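Local coordinates for RagB/SusD domain protein (Flavobacterium johnsoniae, PDB 5J90) that binds chitin as a SusD-like outer-membrane lipoprotein, probably holding chitin chains or fragments at the cell surface for uptake through a partner transporter, at residues S307-S310 / D311-F315; P219-A222 / K223-E227; A359-K362 / A363-Q367. One frame throughout, in Å; residues are numbered along the deposited sequence. Where two conformers were deposited one is given.

Contact 1 of 3, residues S307-S310 / D311-F315; sequences SGKS and DHQDF
Asp311 folds its carboxylate back over Ser307 and Gly308. Its CG stands beside the backbone N and opposite the carbonyl carbon (chi1 -68°), which carries Asp311 OD2 to 3.3 Å from Gly308 N; the amide reaches that oxygen from above the carboxylate plane, and the bond is bent, 144° at the hydrogen. A water bridges OD2 to Ser307 N, so this one oxygen serves two successive backbone amides. Asp311 N donates to Gly308 O at 3.0 Å, while Lys309 O takes both His312 N and, at 2.9 Å, Gln313 N. Gln313 CG is wedged between its backbone N and carbonyl carbon (chi1 76°), and the extended chain beyond lays CD 3.7 Å from Ser310 CA. It crosses Lys309 at about a right angle, with Gln313 OE1 3.5 Å from Lys309 CG; Gln313 NE2 reaches a water, at 2.9 Å, that also donates to Asp314 OD2. The outstretched Lys309 sends NZ to Trp262 O and the carboxylate of Asp264. A water in the His312 ring plane, 2.8 Å from ND1, also bonds Gly308 O, and His312 NE2 bonds to Asp389. A type I beta turn, His312 to Phe315, follows and brings Phe315 edge-to-face with Phe293. The contact lies at the surface, with His312 and Phe315 buried, in the loop between helix 283-286 and strand 326-328, tied through Lys309 to the chain joining helix 255-261 to strand 266-267.

Contact 2 of 3, residues P219-A222 / K223-E227; sequences PALA and KTEAE
This is an i to i+4 contact along the first turns of helix 219-231, partly buried, with one face against helix 196-213, and Leu221 with Glu225 carries its main side-chain part. The two side chains run side by side in the same direction: Leu221 CD1 lies 3.9 Å from Glu225 CG. Leu221 CG is anti to its backbone N (chi1 -176°), which brings CD1 alongside Glu225 CG. Glu225 is bent at its second torsion (chi2 -68°), so its aliphatic part stays low, with CG 3.5 Å from Leu221 O, before the carboxylate turns off to Arg207 and Lys228. Two positive partners on OE1 would probably favour the charged carboxylate at this buried position. Arg207 belongs to helix 196-213, and the contacts run in reverse order along it: Leu221 touches Ile214 just past its end, Glu225 touches Ala211, and the buried Ala226 packs on Leu208 and Ala211. The two helices thus form an antiparallel helical hairpin, the kind of unit from which TPR-like folds such as that of the SusD family are built. An i to i+4 ladder of backbone bonds joins the turns, with Ala226 N 2.8 Å from Ala222 O. On another side the long Lys223 chain curls NZ to Glu227 OE1 in a 2.9 Å salt bridge on the syn side, 32° out of the carboxylate plane, while Glu227 OE2 bonds to Asn348 N.

Contact 3 of 3, residues A359-K362 / A363-Q367; sequences AGIK and ASFDQ
Lys362 and Asp366, one helical turn apart on helix 353-368, join in an i to i+4 salt bridge on the exposed side of a helix in the TPR-like, largely helical SusD fold. Lys362 leaves the backbone with CG anti to N (chi1 174°) and runs nearly straight until a bend at chi4 (48°) swings NZ onto Asp366. The side chains cross obliquely, and Asp366 lies over Lys362 O, its CG 3.3 Å from that oxygen. Ala363, second to Lys362 in surface buried here, rests CB 3.4 Å from Ala359 O, and its N donates to the same oxygen at 2.9 Å. On the buried side Ile361 and Phe365 point the same way, with Ile361 CG2 3.9 Å from Phe365 CE1. Phe365 CD1 also comes within 3.4 Å of Ile361 O, which takes the nearly straight bond from Phe365 N. Beyond the helix the ring meets Tyr376 and Ala373 of helix 373-378 and touches Pro281 and Arg282, while Ile361 reaches Phe337 of helix 332-344. Cutting Phe365 back to an alanine would probably open a gap between this helix and helix 373-378, leaving Ile361 CG2 and the Tyr376 ring without the phenyl ring they pack on. Ser364 OG accepts a hydrogen bond from Arg282 NH1. In the salt bridge itself, Lys362 NZ sits 2.9 Å from Asp366 OD2, on the syn lone pair of that oxygen.

How the contacts relate
The three contacts follow one another along the chain in the order contact 2, contact 1, contact 3, and none touches another. Contacts 1 and 2 lie on opposite sides of the chain's centre, their own centres about 47 Å apart. Contact 3 is nearer to contact 2, about 26 Å between centres and 16 Å between nearest atoms, than to contact 1, whose centre is about 34 Å away. Contacts 2 and 3 belong to the helical part of the fold, contact 2 packing on helix 196-213 and contact 3 on helices 332-344, 373-378 and 413-428; contact 1 is a loop turn with water bridges. No chitin contact is established for any of them.

Contact 1 of 3, residues S307-S310 / D311-F315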
# COMPACT_ATOMS: atom_id res chain seq x y z
N SER A 307 14.06 -34.01 5.67
CA SER A 307 13.86 -35.41 6.03
C SER A 307 14.29 -35.65 7.47
O SER A 307 13.52 -36.16 8.29
CB SER A 307 14.63 -36.32 5.08
OG SER A 307 14.40 -37.68 5.39
N GLY A 308 15.52 -35.26 7.78
CA GLY A 308 16.04 -35.35 9.13
C GLY A 308 17.01 -34.22 9.41
O GLY A 308 17.68 -33.72 8.51
N LYS A 309 17.07 -33.81 10.68
CA LYS A 309 17.94 -32.71 11.09
C LYS A 309 19.41 -32.97 10.75
O LYS A 309 20.16 -32.05 10.43
CB LYS A 309 17.80 -32.46 12.59
CG LYS A 309 18.66 -31.31 13.11
CD LYS A 309 18.43 -31.10 14.59
CE LYS A 309 19.37 -30.03 15.13
NZ LYS A 309 19.12 -29.78 16.57
N SER A 310 19.81 -34.24 10.82
CA SER A 310 21.20 -34.58 10.57
C SER A 310 21.62 -34.31 9.13
O SER A 310 22.81 -34.22 8.83
CB SER A 310 21.46 -36.05 10.93
OG SER A 310 20.70 -36.91 10.11
N ASP A 311 20.65 -34.15 8.23
CA ASP A 311 20.96 -33.87 6.83
C ASP A 311 21.65 -32.52 6.65
O ASP A 311 22.41 -32.34 5.70
CB ASP A 311 19.69 -33.92 5.97
CG ASP A 311 19.11 -35.31 5.85
OD1 ASP A 311 19.85 -36.29 6.08
OD2 ASP A 311 17.91 -35.42 5.53
N HIS A 312 21.38 -31.57 7.54
CA HIS A 312 21.96 -30.23 7.40
C HIS A 312 22.61 -29.67 8.67
O HIS A 312 23.21 -28.60 8.62
CB HIS A 312 20.91 -29.24 6.88
CG HIS A 312 20.38 -29.58 5.52
ND1 HIS A 312 19.23 -30.31 5.33
CD2 HIS A 312 20.87 -29.31 4.29
CE1 HIS A 312 19.02 -30.46 4.04
NE2 HIS A 312 20.00 -29.87 3.38
N GLN A 313 22.51 -30.39 9.79
CA GLN A 313 22.99 -29.83 11.05
C GLN A 313 24.50 -29.60 11.07
O GLN A 313 25.00 -28.82 11.87
CB GLN A 313 22.60 -30.70 12.24
CG GLN A 313 23.44 -31.96 12.37
CD GLN A 313 22.88 -32.91 13.40
OE1 GLN A 313 21.81 -32.68 13.96
NE2 GLN A 313 23.60 -34.00 13.66
N ASP A 314 25.22 -30.31 10.20
CA ASP A 314 26.67 -30.20 10.15
C ASP A 314 27.17 -29.29 9.03
O ASP A 314 28.36 -29.26 8.72
CB ASP A 314 27.33 -31.59 10.10
CG ASP A 314 27.25 -32.32 11.42
OD1 ASP A 314 27.19 -31.65 12.48
OD2 ASP A 314 27.26 -33.57 11.42
N PHE A 315 26.26 -28.51 8.45
CA PHE A 315 26.66 -27.38 7.61
C PHE A 315 27.29 -26.29 8.49
O PHE A 315 27.40 -26.46 9.71
CB PHE A 315 25.44 -26.84 6.84
CG PHE A 315 25.09 -27.64 5.60
CD1 PHE A 315 24.93 -29.02 5.66
CD2 PHE A 315 24.90 -27.00 4.38
CE1 PHE A 315 24.60 -29.74 4.52
CE2 PHE A 315 24.57 -27.72 3.24
CZ PHE A 315 24.41 -29.09 3.31
O HOH W 1 16.50 -33.25 4.39
O HOH W 2 18.28 -31.06 7.80
O HOH W 3 24.65 -32.11 8.24
O HOH W 4 24.86 -34.85 11.20

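Contact 2 of 3, residues P219-A222 / K223-E227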
# COMPACT_ATOMS: atom_id res chain seq x y z
N PRO A 219 7.55 10.14 0.69
CA PRO A 219 8.88 10.66 0.36
C PRO A 219 9.15 12.07 0.88
O PRO A 219 10.31 12.36 1.15
CB PRO A 219 8.91 10.64 -1.18
CG PRO A 219 7.48 10.53 -1.60
CD PRO A 219 6.78 9.75 -0.51
N ALA A 220 8.14 12.91 1.02
CA ALA A 220 8.36 14.25 1.55
C ALA A 220 8.80 14.22 3.01
O ALA A 220 9.74 14.91 3.40
CB ALA A 220 7.12 15.15 1.37
N LEU A 221 8.14 13.41 3.83
CA LEU A 221 8.50 13.30 5.24
C LEU A 221 9.83 12.57 5.40
O LEU A 221 10.63 12.91 6.26
CB LEU A 221 7.42 12.59 6.04
CG LEU A 221 7.66 12.52 7.55
CD1 LEU A 221 7.77 13.92 8.14
CD2 LEU A 221 6.55 11.73 8.24
N ALA A 222 10.05 11.56 4.56
CA ALA A 222 11.33 10.86 4.54
C ALA A 222 12.48 11.83 4.35
O ALA A 222 13.46 11.83 5.11
CB ALA A 222 11.34 9.80 3.45
N LYS A 223 12.35 12.70 3.35
CA LYS A 223 13.40 13.67 3.07
C LYS A 223 13.60 14.63 4.24
O LYS A 223 14.74 14.90 4.65
CB LYS A 223 13.08 14.43 1.79
CG LYS A 223 14.11 15.49 1.43
CD LYS A 223 13.72 16.14 0.10
CE LYS A 223 14.70 17.25 -0.31
NZ LYS A 223 14.67 18.38 0.65
N THR A 224 12.50 15.13 4.78
CA THR A 224 12.56 16.06 5.89
C THR A 224 13.28 15.44 7.09
O THR A 224 14.20 16.04 7.67
CB THR A 224 11.15 16.53 6.30
OG1 THR A 224 10.58 17.28 5.22
CG2 THR A 224 11.21 17.37 7.55
N GLU A 225 12.88 14.24 7.47
CA GLU A 225 13.46 13.61 8.66
C GLU A 225 14.90 13.14 8.41
O GLU A 225 15.75 13.25 9.29
CB GLU A 225 12.57 12.47 9.16
CG GLU A 225 11.21 12.95 9.67
CD GLU A 225 11.28 13.77 10.95
OE1 GLU A 225 12.31 13.73 11.65
OE2 GLU A 225 10.28 14.44 11.29
N ALA A 226 15.20 12.68 7.20
CA ALA A 226 16.56 12.24 6.88
C ALA A 226 17.52 13.43 6.90
O ALA A 226 18.62 13.37 7.45
CB ALA A 226 16.61 11.58 5.51
N GLU A 227 17.09 14.53 6.31
CA GLU A 227 17.93 15.72 6.31
C GLU A 227 18.11 16.31 7.71
O GLU A 227 19.20 16.76 8.05
CB GLU A 227 17.42 16.75 5.28
CG GLU A 227 17.66 16.23 3.87
CD GLU A 227 17.25 17.18 2.77
OE1 GLU A 227 16.35 18.02 2.99
OE2 GLU A 227 17.81 17.05 1.66

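Contact 3 of 3, residues A359-K362 / A363-Q367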
# COMPACT_ATOMS: atom_id res chain seq x y z
N ALA A 359 32.89 4.33 1.74
CA ALA A 359 33.18 4.56 3.15
C ALA A 359 32.45 3.56 4.05
O ALA A 359 32.99 3.14 5.08
CB ALA A 359 32.85 5.99 3.55
N GLY A 360 31.23 3.18 3.68
CA GLY A 360 30.50 2.19 4.45
C GLY A 360 31.16 0.83 4.42
O GLY A 360 31.24 0.15 5.45
N ILE A 361 31.63 0.42 3.25
CA ILE A 361 32.33 -0.86 3.12
C ILE A 361 33.60 -0.86 3.98
O ILE A 361 33.85 -1.80 4.74
CB ILE A 361 32.67 -1.18 1.65
CG1 ILE A 361 31.38 -1.26 0.82
CG2 ILE A 361 33.44 -2.50 1.55
CD1 ILE A 361 31.64 -1.32 -0.68
N LYS A 362 34.39 0.21 3.89
CA LYS A 362 35.60 0.34 4.70
C LYS A 362 35.29 0.29 6.20
O LYS A 362 35.98 -0.38 6.96
CB LYS A 362 36.35 1.63 4.36
CG LYS A 362 37.54 1.91 5.28
CD LYS A 362 38.16 3.27 4.98
CE LYS A 362 38.97 3.77 6.17
NZ LYS A 362 39.88 2.72 6.70
N ALA A 363 34.25 1.00 6.62
CA ALA A 363 33.86 0.99 8.03
C ALA A 363 33.56 -0.43 8.50
O ALA A 363 33.99 -0.83 9.60
CB ALA A 363 32.64 1.89 8.25
N SER A 364 32.83 -1.19 7.70
CA SER A 364 32.50 -2.56 8.06
C SER A 364 33.74 -3.47 8.10
O SER A 364 33.89 -4.26 9.03
CB SER A 364 31.44 -3.13 7.10
OG SER A 364 31.13 -4.47 7.43
N PHE A 365 34.61 -3.36 7.09
CA PHE A 365 35.86 -4.13 7.09
C PHE A 365 36.66 -3.82 8.35
O PHE A 365 37.17 -4.74 9.00
CB PHE A 365 36.69 -3.83 5.84
CG PHE A 365 36.43 -4.75 4.67
CD1 PHE A 365 35.15 -4.90 4.14
CD2 PHE A 365 37.48 -5.44 4.08
CE1 PHE A 365 34.93 -5.73 3.05
CE2 PHE A 365 37.26 -6.28 3.00
CZ PHE A 365 35.98 -6.42 2.47
N ASP A 366 36.79 -2.54 8.69
CA ASP A 366 37.51 -2.15 9.89
C ASP A 366 36.85 -2.71 11.14
O ASP A 366 37.53 -3.20 12.06
CB ASP A 366 37.61 -0.62 9.99
CG ASP A 366 38.53 -0.02 8.95
OD1 ASP A 366 39.32 -0.76 8.32
OD2 ASP A 366 38.46 1.21 8.76
N GLN A 367 35.52 -2.66 11.18
CA GLN A 367 34.78 -3.15 12.33
C GLN A 367 35.04 -4.63 12.57
O GLN A 367 35.13 -5.08 13.72
CB GLN A 367 33.28 -2.90 12.16
CG GLN A 367 32.50 -3.16 13.42
CD GLN A 367 31.04 -2.78 13.31
OE1 GLN A 367 30.42 -2.89 12.24
NE2 GLN A 367 30.47 -2.34 14.42